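Local coordinates for protein F01G10.3, confirmed by transcript evidence (Caenorhabditis elegans, PDB 3K6J), which probably oxidises (3S)-3-hydroxyacyl-CoA with NAD+, being the dehydrogenase part of a multifunctional enzyme, and holds a zinc ion, at residues V57-G62 with I78-V83; F73-I78 with D109-K114; L82-E87 with L119-D124; N130-V135 with I155-C160; N151-C156 with S176-P181. All blocks are in the same frame, centred on the assembly; numbering follows the deposited sequence.

Contact 1: residues V57-G62 with I78-V83; sequences VAIIGG and IETFLV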
# COMPACT_ATOMS: atom_id res chain seq x y z
N VAL A 57 4.67 -19.80 12.06
CA VAL A 57 5.24 -19.01 10.96
C VAL A 57 6.69 -18.61 11.27
O VAL A 57 7.06 -18.54 12.43
CB VAL A 57 4.38 -17.76 10.66
CG1 VAL A 57 5.09 -16.81 9.70
CG2 VAL A 57 3.04 -18.20 10.07
N ALA A 58 7.49 -18.38 10.23
CA ALA A 58 8.81 -17.83 10.40
C ALA A 58 9.01 -16.71 9.41
O ALA A 58 8.59 -16.80 8.27
CB ALA A 58 9.93 -18.92 10.27
N ILE A 59 9.62 -15.65 9.89
CA ILE A 59 9.93 -14.49 9.08
C ILE A 59 11.46 -14.37 9.15
O ILE A 59 12.03 -14.23 10.25
CB ILE A 59 9.29 -13.20 9.65
CG1 ILE A 59 7.74 -13.30 9.76
CG2 ILE A 59 9.77 -11.99 8.84
CD1 ILE A 59 6.98 -13.31 8.42
N ILE A 60 12.12 -14.43 8.00
CA ILE A 60 13.57 -14.39 8.00
C ILE A 60 14.03 -13.00 7.64
O ILE A 60 13.67 -12.47 6.57
CB ILE A 60 14.17 -15.47 7.06
CG1 ILE A 60 13.56 -16.83 7.38
CG2 ILE A 60 15.70 -15.55 7.21
CD1 ILE A 60 13.87 -17.89 6.32
N GLY A 61 14.79 -12.39 8.54
CA GLY A 61 15.28 -11.02 8.35
C GLY A 61 14.64 -10.04 9.30
O GLY A 61 13.40 -9.97 9.40
N GLY A 62 15.47 -9.25 10.00
CA GLY A 62 14.98 -8.29 11.00
C GLY A 62 14.96 -6.81 10.61
O GLY A 62 15.00 -5.91 11.47
N ILE A 78 -0.45 -16.28 16.47
CA ILE A 78 0.25 -17.34 15.77
C ILE A 78 1.71 -17.33 16.21
O ILE A 78 2.36 -16.26 16.19
CB ILE A 78 0.10 -17.21 14.21
CG1 ILE A 78 -1.37 -17.40 13.81
CG2 ILE A 78 1.01 -18.21 13.47
CD1 ILE A 78 -1.73 -16.78 12.47
N GLU A 79 2.22 -18.50 16.60
CA GLU A 79 3.61 -18.66 16.96
C GLU A 79 4.48 -18.24 15.80
O GLU A 79 4.41 -18.83 14.72
CB GLU A 79 3.91 -20.13 17.33
CG GLU A 79 5.27 -20.31 18.00
CD GLU A 79 5.78 -21.74 17.93
OE1 GLU A 79 5.74 -22.36 16.82
OE2 GLU A 79 6.24 -22.25 18.99
N THR A 80 5.28 -17.19 16.03
CA THR A 80 6.08 -16.57 14.98
C THR A 80 7.55 -16.49 15.38
O THR A 80 7.91 -15.85 16.37
CB THR A 80 5.54 -15.11 14.67
OG1 THR A 80 4.14 -15.17 14.38
CG2 THR A 80 6.27 -14.48 13.48
N PHE A 81 8.41 -17.13 14.59
CA PHE A 81 9.83 -16.96 14.76
C PHE A 81 10.31 -15.82 13.89
O PHE A 81 9.97 -15.74 12.72
CB PHE A 81 10.58 -18.25 14.40
CG PHE A 81 10.17 -19.43 15.23
CD1 PHE A 81 10.82 -19.70 16.44
CD2 PHE A 81 9.11 -20.26 14.82
CE1 PHE A 81 10.42 -20.79 17.22
CE2 PHE A 81 8.73 -21.35 15.59
CZ PHE A 81 9.37 -21.61 16.80
N LEU A 82 11.08 -14.93 14.48
CA LEU A 82 11.71 -13.88 13.72
C LEU A 82 13.21 -14.21 13.70
O LEU A 82 13.90 -14.09 14.71
CB LEU A 82 11.37 -12.52 14.31
CG LEU A 82 11.94 -11.27 13.64
CD1 LEU A 82 11.61 -11.21 12.15
CD2 LEU A 82 11.44 -10.04 14.40
N VAL A 83 13.68 -14.66 12.55
CA VAL A 83 15.03 -15.20 12.39
C VAL A 83 15.95 -14.13 11.86
O VAL A 83 15.80 -13.68 10.72
CB VAL A 83 15.03 -16.44 11.47
CG1 VAL A 83 16.44 -17.04 11.33
CG2 VAL A 83 13.99 -17.48 11.96

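Contact 2: residues F73-I78 with D109-K114; sequences FGLAGI and DKRIEK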
# COMPACT_ATOMS: atom_id res chain seq x y z
N PHE A 73 1.68 -11.34 12.37
CA PHE A 73 1.39 -12.74 12.71
C PHE A 73 1.29 -12.96 14.24
O PHE A 73 0.43 -13.70 14.71
CB PHE A 73 2.42 -13.69 12.08
CG PHE A 73 2.19 -13.94 10.63
CD1 PHE A 73 1.24 -14.88 10.21
CD2 PHE A 73 2.92 -13.24 9.67
CE1 PHE A 73 1.02 -15.11 8.86
CE2 PHE A 73 2.72 -13.47 8.29
CZ PHE A 73 1.78 -14.41 7.89
N GLY A 74 2.17 -12.32 14.99
CA GLY A 74 2.18 -12.45 16.43
C GLY A 74 0.91 -11.89 17.07
O GLY A 74 0.39 -12.47 18.02
N LEU A 75 0.42 -10.77 16.53
CA LEU A 75 -0.78 -10.10 17.04
C LEU A 75 -2.00 -11.01 16.91
O LEU A 75 -2.93 -10.92 17.70
CB LEU A 75 -1.00 -8.79 16.27
CG LEU A 75 -2.08 -7.78 16.73
CD1 LEU A 75 -1.90 -7.32 18.19
CD2 LEU A 75 -2.11 -6.55 15.81
N ALA A 76 -1.97 -11.90 15.92
CA ALA A 76 -3.08 -12.80 15.68
C ALA A 76 -3.04 -14.05 16.57
O ALA A 76 -3.91 -14.90 16.46
CB ALA A 76 -3.10 -13.20 14.22
N GLY A 77 -2.03 -14.18 17.42
CA GLY A 77 -1.86 -15.38 18.25
C GLY A 77 -1.18 -16.56 17.55
O GLY A 77 -1.32 -17.71 17.97
N ILE A 78 -0.45 -16.28 16.47
CA ILE A 78 0.25 -17.34 15.77
C ILE A 78 1.71 -17.33 16.21
O ILE A 78 2.36 -16.26 16.19
CB ILE A 78 0.10 -17.21 14.21
CG1 ILE A 78 -1.37 -17.40 13.81
CG2 ILE A 78 1.01 -18.21 13.47
CD1 ILE A 78 -1.73 -16.78 12.47
N ASP A 109 -0.18 -1.25 24.72
CA ASP A 109 0.49 -2.25 25.57
C ASP A 109 -0.18 -3.61 25.62
O ASP A 109 0.51 -4.64 25.69
CB ASP A 109 0.71 -1.74 27.00
CG ASP A 109 1.71 -0.63 27.08
OD1 ASP A 109 1.69 0.08 28.10
OD2 ASP A 109 2.53 -0.44 26.14
N LYS A 110 -1.51 -3.63 25.57
CA LYS A 110 -2.25 -4.90 25.61
C LYS A 110 -2.00 -5.76 24.35
O LYS A 110 -1.92 -7.00 24.42
CB LYS A 110 -3.75 -4.59 25.80
CG LYS A 110 -4.72 -5.81 25.97
CD LYS A 110 -4.65 -6.47 27.37
CE LYS A 110 -5.76 -7.54 27.50
NZ LYS A 110 -5.57 -8.51 28.64
N ARG A 111 -1.87 -5.10 23.20
CA ARG A 111 -1.61 -5.83 21.93
C ARG A 111 -0.13 -6.25 21.85
O ARG A 111 0.22 -7.34 21.36
CB ARG A 111 -2.05 -4.99 20.72
CG ARG A 111 -3.60 -4.92 20.55
CD ARG A 111 -4.02 -4.22 19.27
NE ARG A 111 -3.89 -2.77 19.39
CZ ARG A 111 -4.16 -1.88 18.43
NH1 ARG A 111 -4.58 -2.32 17.24
NH2 ARG A 111 -4.00 -0.56 18.66
N ILE A 112 0.74 -5.38 22.36
CA ILE A 112 2.16 -5.70 22.49
C ILE A 112 2.43 -6.91 23.39
O ILE A 112 3.34 -7.72 23.11
CB ILE A 112 2.96 -4.49 22.92
CG1 ILE A 112 3.00 -3.47 21.76
CG2 ILE A 112 4.34 -4.90 23.41
CD1 ILE A 112 3.62 -2.13 22.11
N GLU A 113 1.62 -7.05 24.44
CA GLU A 113 1.66 -8.21 25.31
C GLU A 113 1.36 -9.48 24.51
O GLU A 113 2.07 -10.48 24.63
CB GLU A 113 0.63 -8.03 26.44
CG GLU A 113 0.78 -9.00 27.62
CD GLU A 113 -0.24 -8.74 28.73
OE1 GLU A 113 -0.91 -9.70 29.18
OE2 GLU A 113 -0.40 -7.58 29.15
N LYS A 114 0.31 -9.43 23.69
CA LYS A 114 -0.07 -10.57 22.85
C LYS A 114 1.02 -10.92 21.80
O LYS A 114 1.32 -12.09 21.60
CB LYS A 114 -1.41 -10.30 22.16
CG LYS A 114 -2.13 -11.53 21.66
CD LYS A 114 -3.35 -11.10 20.88
CE LYS A 114 -4.37 -12.20 20.73
NZ LYS A 114 -3.77 -13.49 20.35

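Contact 3: residues L82-E87 with L119-D124; sequences LVVRNE and LKITSD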
# COMPACT_ATOMS: atom_id res chain seq x y z
N LEU A 82 11.08 -14.93 14.48
CA LEU A 82 11.71 -13.88 13.72
C LEU A 82 13.21 -14.21 13.70
O LEU A 82 13.90 -14.09 14.71
CB LEU A 82 11.37 -12.52 14.31
CG LEU A 82 11.94 -11.27 13.64
CD1 LEU A 82 11.61 -11.21 12.15
CD2 LEU A 82 11.44 -10.04 14.40
N VAL A 83 13.68 -14.66 12.55
CA VAL A 83 15.03 -15.20 12.39
C VAL A 83 15.95 -14.13 11.86
O VAL A 83 15.80 -13.68 10.72
CB VAL A 83 15.03 -16.44 11.47
CG1 VAL A 83 16.44 -17.04 11.33
CG2 VAL A 83 13.99 -17.48 11.96
N VAL A 84 16.89 -13.70 12.70
CA VAL A 84 17.71 -12.52 12.41
C VAL A 84 19.21 -12.80 12.65
O VAL A 84 19.56 -13.74 13.32
CB VAL A 84 17.26 -11.36 13.32
CG1 VAL A 84 15.76 -11.05 13.12
CG2 VAL A 84 17.54 -11.69 14.81
N ARG A 85 20.09 -11.96 12.10
CA ARG A 85 21.54 -12.09 12.38
C ARG A 85 21.90 -11.68 13.81
O ARG A 85 22.73 -12.33 14.46
CB ARG A 85 22.38 -11.29 11.39
CG ARG A 85 22.03 -11.49 9.93
CD ARG A 85 21.46 -10.22 9.40
NE ARG A 85 22.46 -9.41 8.74
CZ ARG A 85 22.21 -8.24 8.17
NH1 ARG A 85 20.98 -7.74 8.19
NH2 ARG A 85 23.18 -7.56 7.57
N ASN A 86 21.29 -10.62 14.30
CA ASN A 86 21.61 -10.12 15.62
C ASN A 86 20.36 -10.01 16.50
O ASN A 86 19.61 -9.05 16.40
CB ASN A 86 22.35 -8.79 15.48
CG ASN A 86 22.91 -8.29 16.79
OD1 ASN A 86 22.56 -8.78 17.87
ND2 ASN A 86 23.78 -7.29 16.71
N GLU A 87 20.17 -11.01 17.35
CA GLU A 87 18.98 -11.12 18.19
C GLU A 87 18.84 -9.94 19.13
O GLU A 87 17.72 -9.51 19.45
CB GLU A 87 19.04 -12.40 19.02
CG GLU A 87 19.50 -13.66 18.28
CD GLU A 87 19.49 -14.89 19.15
OE1 GLU A 87 19.94 -15.97 18.70
OE2 GLU A 87 19.03 -14.79 20.31
N LEU A 119 5.81 -14.12 19.82
CA LEU A 119 6.99 -13.82 19.03
C LEU A 119 8.26 -14.33 19.71
O LEU A 119 8.50 -14.05 20.89
CB LEU A 119 7.08 -12.31 18.80
CG LEU A 119 8.30 -11.76 18.06
CD1 LEU A 119 8.43 -12.39 16.69
CD2 LEU A 119 8.20 -10.24 17.95
N LYS A 120 9.05 -15.08 18.94
CA LYS A 120 10.34 -15.62 19.40
C LYS A 120 11.45 -15.13 18.50
O LYS A 120 11.49 -15.47 17.30
CB LYS A 120 10.35 -17.15 19.37
CG LYS A 120 9.07 -17.88 19.83
CD LYS A 120 9.01 -18.11 21.34
CE LYS A 120 8.48 -19.52 21.68
NZ LYS A 120 7.28 -19.98 20.89
N ILE A 121 12.34 -14.32 19.04
CA ILE A 121 13.46 -13.83 18.26
C ILE A 121 14.58 -14.85 18.36
O ILE A 121 14.78 -15.42 19.43
CB ILE A 121 13.88 -12.41 18.68
CG1 ILE A 121 12.70 -11.44 18.47
CG2 ILE A 121 15.12 -11.97 17.88
CD1 ILE A 121 12.96 -9.99 18.89
N THR A 122 15.25 -15.14 17.25
CA THR A 122 16.32 -16.13 17.20
C THR A 122 17.21 -16.01 15.97
O THR A 122 16.88 -15.31 15.01
CB THR A 122 15.81 -17.59 17.34
OG1 THR A 122 16.93 -18.48 17.36
CG2 THR A 122 14.88 -17.98 16.17
N SER A 123 18.36 -16.68 16.00
CA SER A 123 19.25 -16.72 14.85
C SER A 123 19.58 -18.17 14.45
O SER A 123 20.52 -18.42 13.68
CB SER A 123 20.52 -15.93 15.13
OG SER A 123 21.12 -16.41 16.32
N ASP A 124 18.77 -19.09 14.97
CA ASP A 124 18.91 -20.53 14.77
C ASP A 124 17.80 -21.13 13.88
O ASP A 124 16.63 -21.09 14.24
CB ASP A 124 18.90 -21.22 16.14
CG ASP A 124 18.92 -22.75 16.06
OD1 ASP A 124 18.55 -23.41 17.05
OD2 ASP A 124 19.32 -23.31 15.02
O HOH W 1 18.44 -18.44 19.79

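Contact 4: residues N130-V135 with I155-C160; sequences NCDLIV and ICKSTC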
# COMPACT_ATOMS: atom_id res chain seq x y z
N ASN A 130 9.06 -27.39 12.25
CA ASN A 130 7.61 -27.54 12.27
C ASN A 130 6.79 -26.34 11.73
O ASN A 130 5.57 -26.31 11.87
CB ASN A 130 7.10 -27.98 13.65
CG ASN A 130 5.77 -28.74 13.59
OD1 ASN A 130 5.49 -29.47 12.62
ND2 ASN A 130 4.95 -28.57 14.62
N CYS A 131 7.47 -25.38 11.10
CA CYS A 131 6.82 -24.16 10.57
C CYS A 131 6.00 -24.41 9.30
O CYS A 131 6.46 -25.09 8.38
CB CYS A 131 7.85 -23.07 10.28
SG CYS A 131 8.35 -22.10 11.73
N ASP A 132 4.80 -23.83 9.25
CA ASP A 132 3.88 -24.01 8.11
C ASP A 132 4.09 -23.00 6.99
O ASP A 132 3.80 -23.27 5.82
CB ASP A 132 2.43 -23.96 8.58
CG ASP A 132 2.11 -25.03 9.61
OD1 ASP A 132 2.44 -26.20 9.33
OD2 ASP A 132 1.53 -24.72 10.67
N LEU A 133 4.59 -21.82 7.36
CA LEU A 133 4.82 -20.74 6.41
C LEU A 133 6.09 -19.98 6.81
O LEU A 133 6.24 -19.56 7.96
CB LEU A 133 3.62 -19.78 6.35
CG LEU A 133 3.77 -18.50 5.50
CD1 LEU A 133 4.01 -18.79 4.05
CD2 LEU A 133 2.59 -17.54 5.67
N ILE A 134 6.98 -19.81 5.85
CA ILE A 134 8.20 -19.07 6.09
C ILE A 134 8.30 -18.02 5.03
O ILE A 134 8.20 -18.33 3.86
CB ILE A 134 9.45 -20.00 6.07
CG1 ILE A 134 9.26 -21.17 7.04
CG2 ILE A 134 10.73 -19.20 6.39
CD1 ILE A 134 10.51 -22.05 7.23
N VAL A 135 8.45 -16.76 5.45
CA VAL A 135 8.60 -15.64 4.53
C VAL A 135 9.99 -15.03 4.73
O VAL A 135 10.36 -14.62 5.83
CB VAL A 135 7.53 -14.52 4.72
CG1 VAL A 135 7.46 -13.63 3.48
CG2 VAL A 135 6.14 -15.09 5.05
N ILE A 155 15.33 -28.87 5.52
CA ILE A 155 15.17 -28.80 6.98
C ILE A 155 13.70 -28.62 7.42
O ILE A 155 13.34 -28.91 8.56
CB ILE A 155 16.14 -27.77 7.66
CG1 ILE A 155 16.26 -28.02 9.18
CG2 ILE A 155 15.74 -26.32 7.36
CD1 ILE A 155 16.79 -29.44 9.61
N CYS A 156 12.86 -28.16 6.50
CA CYS A 156 11.42 -27.97 6.78
C CYS A 156 10.56 -29.10 6.25
O CYS A 156 10.94 -29.78 5.28
CB CYS A 156 10.94 -26.66 6.17
SG CYS A 156 11.77 -25.24 6.90
N LYS A 157 9.39 -29.28 6.86
CA LYS A 157 8.45 -30.31 6.46
C LYS A 157 7.94 -30.03 5.06
O LYS A 157 7.90 -28.88 4.62
CB LYS A 157 7.31 -30.43 7.47
CG LYS A 157 6.48 -29.17 7.69
CD LYS A 157 5.66 -29.33 8.94
CE LYS A 157 4.54 -28.33 8.98
NZ LYS A 157 3.98 -28.17 10.36
N SER A 158 7.57 -31.09 4.34
CA SER A 158 7.29 -30.99 2.90
C SER A 158 6.07 -30.14 2.57
O SER A 158 5.90 -29.75 1.41
CB SER A 158 7.10 -32.38 2.29
OG SER A 158 6.02 -33.04 2.93
N THR A 159 5.23 -29.86 3.57
CA THR A 159 4.05 -29.02 3.34
C THR A 159 4.29 -27.49 3.44
O THR A 159 3.37 -26.70 3.23
CB THR A 159 2.85 -29.43 4.25
OG1 THR A 159 3.27 -29.55 5.61
CG2 THR A 159 2.29 -30.77 3.80
N CYS A 160 5.55 -27.10 3.70
CA CYS A 160 5.89 -25.72 4.06
C CYS A 160 5.85 -24.79 2.87
O CYS A 160 6.47 -25.04 1.83
CB CYS A 160 7.25 -25.65 4.77
SG CYS A 160 7.62 -24.02 5.58
O HOH W 2 1.96 -25.15 4.84
O HOH W 3 1.72 -27.18 7.07

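Contact 5: residues N151-C156 with S176-P181; sequences NLENIC and SVLRDP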
# COMPACT_ATOMS: atom_id res chain seq x y z
N ASN A 151 18.43 -24.19 1.21
CA ASN A 151 18.73 -24.57 2.58
C ASN A 151 17.51 -25.02 3.37
O ASN A 151 17.52 -26.08 4.00
CB ASN A 151 19.38 -23.37 3.24
CG ASN A 151 20.12 -23.71 4.50
OD1 ASN A 151 19.57 -24.33 5.39
ND2 ASN A 151 21.37 -23.26 4.59
N LEU A 152 16.45 -24.21 3.37
CA LEU A 152 15.23 -24.51 4.14
C LEU A 152 14.48 -25.77 3.69
O LEU A 152 13.86 -26.47 4.50
CB LEU A 152 14.27 -23.30 4.10
CG LEU A 152 14.60 -22.06 4.92
CD1 LEU A 152 13.75 -20.91 4.45
CD2 LEU A 152 14.39 -22.32 6.40
N GLU A 153 14.51 -26.04 2.39
CA GLU A 153 13.88 -27.24 1.84
C GLU A 153 14.30 -28.47 2.63
O GLU A 153 13.46 -29.19 3.19
CB GLU A 153 14.22 -27.38 0.36
CG GLU A 153 13.55 -28.57 -0.32
CD GLU A 153 13.19 -28.28 -1.75
OE1 GLU A 153 14.08 -27.84 -2.52
OE2 GLU A 153 12.00 -28.50 -2.11
N ASN A 154 15.61 -28.69 2.74
CA ASN A 154 16.12 -29.86 3.46
C ASN A 154 16.22 -29.68 4.96
O ASN A 154 17.11 -30.27 5.59
CB ASN A 154 17.44 -30.40 2.86
CG ASN A 154 18.17 -29.37 2.00
OD1 ASN A 154 18.12 -29.41 0.76
ND2 ASN A 154 18.85 -28.44 2.66
N ILE A 155 15.33 -28.87 5.52
CA ILE A 155 15.17 -28.80 6.98
C ILE A 155 13.70 -28.62 7.42
O ILE A 155 13.34 -28.91 8.56
CB ILE A 155 16.14 -27.77 7.66
CG1 ILE A 155 16.26 -28.02 9.18
CG2 ILE A 155 15.74 -26.32 7.36
CD1 ILE A 155 16.79 -29.44 9.61
N CYS A 156 12.86 -28.16 6.50
CA CYS A 156 11.42 -27.97 6.78
C CYS A 156 10.56 -29.10 6.25
O CYS A 156 10.94 -29.78 5.28
CB CYS A 156 10.94 -26.66 6.17
SG CYS A 156 11.77 -25.24 6.90
N SER A 176 13.75 -21.47 -9.17
CA SER A 176 14.58 -22.30 -10.08
C SER A 176 15.63 -23.18 -9.39
O SER A 176 16.36 -23.88 -10.09
CB SER A 176 15.17 -21.50 -11.28
OG SER A 176 16.38 -20.76 -10.97
N VAL A 177 15.66 -23.18 -8.04
CA VAL A 177 16.63 -23.94 -7.22
C VAL A 177 16.05 -24.87 -6.19
O VAL A 177 16.79 -25.60 -5.51
CB VAL A 177 17.70 -23.05 -6.48
CG1 VAL A 177 18.31 -22.01 -7.41
CG2 VAL A 177 17.15 -22.43 -5.18
N LEU A 178 14.74 -24.87 -6.03
CA LEU A 178 14.16 -25.88 -5.16
C LEU A 178 13.97 -27.14 -6.00
O LEU A 178 13.81 -27.06 -7.23
CB LEU A 178 12.83 -25.41 -4.57
CG LEU A 178 12.88 -24.17 -3.66
CD1 LEU A 178 11.62 -23.35 -3.83
CD2 LEU A 178 13.05 -24.60 -2.22
N ARG A 179 14.00 -28.30 -5.37
CA ARG A 179 13.63 -29.52 -6.08
C ARG A 179 12.16 -29.29 -6.47
O ARG A 179 11.82 -29.32 -7.66
CB ARG A 179 13.74 -30.76 -5.20
CG ARG A 179 15.11 -30.99 -4.59
CD ARG A 179 14.95 -31.86 -3.36
NE ARG A 179 16.00 -31.56 -2.39
CZ ARG A 179 15.85 -31.66 -1.07
NH1 ARG A 179 14.70 -32.05 -0.54
NH2 ARG A 179 16.87 -31.36 -0.29
N ASP A 180 11.33 -29.03 -5.45
CA ASP A 180 9.95 -28.60 -5.62
C ASP A 180 9.75 -27.06 -5.67
O ASP A 180 9.38 -26.45 -4.68
CB ASP A 180 9.08 -29.21 -4.53
CG ASP A 180 7.60 -29.03 -4.82
OD1 ASP A 180 7.27 -28.32 -5.79
OD2 ASP A 180 6.78 -29.60 -4.08
N PRO A 181 9.91 -26.45 -6.84
CA PRO A 181 9.69 -25.00 -6.93
C PRO A 181 8.24 -24.52 -6.82
O PRO A 181 8.00 -23.31 -6.89
CB PRO A 181 10.22 -24.65 -8.33
CG PRO A 181 10.16 -25.93 -9.10
CD PRO A 181 10.35 -27.04 -8.13

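Contact 1: residues V57-G62 with I78-V83
Strands 57-60 and 79-83 run parallel, V57 opposite T80 and I60 opposite V83, their short axes 19° apart. Five N-H...O bonds join them, from V57 N to E79 O (2.8 Å) at the start of the pairing to G61 N on V83 O (2.7 Å) where the first strand gives out. L82 packs closely: with CG anti to the backbone N (chi1 -180°), it brings CD1 back over the neighbouring strand, 3.9 Å from I59 CG2 and 3.5 Å from G61 O. V57, I59, T80 and L82 share this face, and helix 64-75 lies on it through M69, A70 and F73. On the face of A58, I60, F81 and V83, the CB atoms of A58 and F81 meet at 4.2 Å, while I60 is roofed by L148 and L152 of helix 142-153. The start of the second strand is looser. I78 CG2 touches V57 CG2 at 4.0 Å, and the partly exposed F81 ring has V57 O at its edge, near the ring plane, 3.6 Å from CD2. The E79 carboxylate goes to S56 OG and, as a salt bridge, to K120 NZ. At the other end G61, with phi 112°, leads into the turn before helix 64-75. This parallel pairing is the first beta-alpha-beta crossover of a Rossmann fold, and G61 fits the opening glycine of the GxGxxG loop that usually receives NAD+.

Contact 2: residues F73-I78 with D109-K114
L75 meets R111 along the aliphatic part of the arginine, and the flat guanidinium offers neither face nor edge to the opposite segment. The methyl CD1 of L75 sits 3.4 Å from R111 CB and also lies over CG and CD, the two side chains slanting across each other. Here helix 64-75 of the Rossmann-type domain ends in a Schellman motif: G77 takes a positive phi of 82°, and the amides of G77 and I78 bond back to the carbonyls of G74 and F73. Helix 109-116 packs beside that end. L75 reaches it because CG stands anti to the backbone N (chi1 -172°), which swings the branch toward R111 although the CB points away. K114 approaches from the next turn with an extended chain that bends only at its last torsion (chi4 -45°). Its CD rests 3.2 Å from L75 O, and the ammonium comes up to the glycine of the motif. No hydrogen bond crosses the contact, so it rests on van der Waals packing at the surface. A positive charge at the carbonyl end of a helix is probably favourable all the same. K114 NZ lies 3.4 Å from G77 CA and 3.5 Å from G77 N, a second donor that it cannot bond.

Contact 3: residues L82-E87 with L119-D124
Strand 82-83 and strand 119-122 lie parallel, L82 opposite I121 and V83 opposite T122, joined by L82 N to K120 O (2.9 Å), T122 N to L82 O (3.1 Å) and V84 N to T122 O (2.8 Å). L119 bends its CD1 against L82 CB at 3.8 Å. Past the end of the strand, V84 lays CG2 on I121 CG2 at 3.9 Å, and that isoleucine branch also touches E87 CB, so I121 sits between the strand exit and the first turn of helix 87-103. E87 doubles back toward the sheet: CG stands beside the backbone N (chi1 -43°), and the rest of the chain runs out straight. Its OE1 takes the hydroxyl of S123 at 2.7 Å on the anti lone pair, the side away from OE2. S123 N adds a weak, bent bond (3.2 Å, 121°), and a water donates to the same oxygen while bridging to T122 OG1. T122 OG1 in turn accepts from D124 N, an ST turn. One carboxylate oxygen therefore collects several donors beside the end of strand 119-122. Together with its place in the first turn of a helix, this would probably stabilise the negative charge of E87 and fix the turn after the edge strand.

Contact 4: residues N130-V135 with I155-C160
K157 reaches across to the residues that lead into strand 133-136 and closes its ammonium among three oxygens. Its CG stands between the backbone N and the carbonyl carbon (chi1 60°), the most hindered choice, but from there the chain is fully extended and delivers NZ at full length. The salt bridge is to D132 OD1 at 2.7 Å, met on the syn side and 35° out of the carboxylate plane. N130 gives two more acceptors, its backbone O at 2.9 Å and its OD1 at 3.0 Å from K157 NZ. Both are approached from well above the carbonyl plane. N130 can use both because CG swings anti to its own N (chi1 -154°), bringing the amide oxygen back beside the backbone carbonyl. D132 divides its carboxylate: OD1 faces K157 and a water, while OD2 accepts from N55 N. Two waters tie the same region to T159, one between the D132 and T159 carbonyls, the other between D132 OD1 and T159 OG1. Beyond these polar groups the contact turns apolar. I134 sets CD1 3.4 Å from C156 SG and CG1 3.6 Å from C160 SG, touching both cysteines with one arm. A type I turn from K157 to C160, closed by C160 N on K157 O, shapes the loop. The contact thus fits the link between helix 142-153 and strand 161-164 against the entrance of strand 133-136, which pairs with strand 56-60 on its other flank.

Contact 5: residues N151-C156 with S176-P181
E153 stretches toward R179 with CG anti to the backbone N (chi1 -177°), then bends at its second torsion so that its carboxylate faces the backbone of the loop 176-181. In this Rossmann-type domain E153 lies near the C-terminal end of helix 142-153, and the loop leads from helix 171-175 to strand 184-188. The carboxylate serves two successive amides. R179 N gives a good, fairly straight bond to OE1 (2.9 Å), arriving on the syn side and somewhat out of plane, whereas D180 N gives OE2 a weak, long one at 3.4 Å. R179 folds its own chain back over the acid: CG beside the backbone N (chi1 -56°) and an extended run to NE set the guanidinium nearly parallel to the carboxylate, 13° apart. The pair is stacked, with E153 CG 3.7 Å from R179 NH1 over one face. No N-H of the guanidinium points at the acid, so the attraction between them is one of charge alone, E153 OE1 being 4.2 Å from R179 NE. L178 packs against the acid, and its buried side chain also touches F149 and F162. Its CD2 methyl rests 3.4 Å from E153 OE1, the same oxygen that R179 N holds.

How the contacts relate
Contacts 1, 3 and 4 belong to one sheet: contact 1 is buried, contact 3 adds the edge strand 119-122 and shares L82 and V83 with it, and contact 4 adjoins strand 56-60 from the other side. Contacts 2 and 5 lie at the surface, about 31 Å apart between centres, where helix ends meet a second helix or a loop. The chemistry follows: straight backbone bonds and aliphatic packing inside, a carboxylate-hydroxyl bond or a lysine salt bridge near the ends of strands, and outside either bond-free contact (2) or a carboxylate on loop amides (5). F73 (segment 73-78) packs on V57 and L133, L152 (segment 151-156) on I60 and I134.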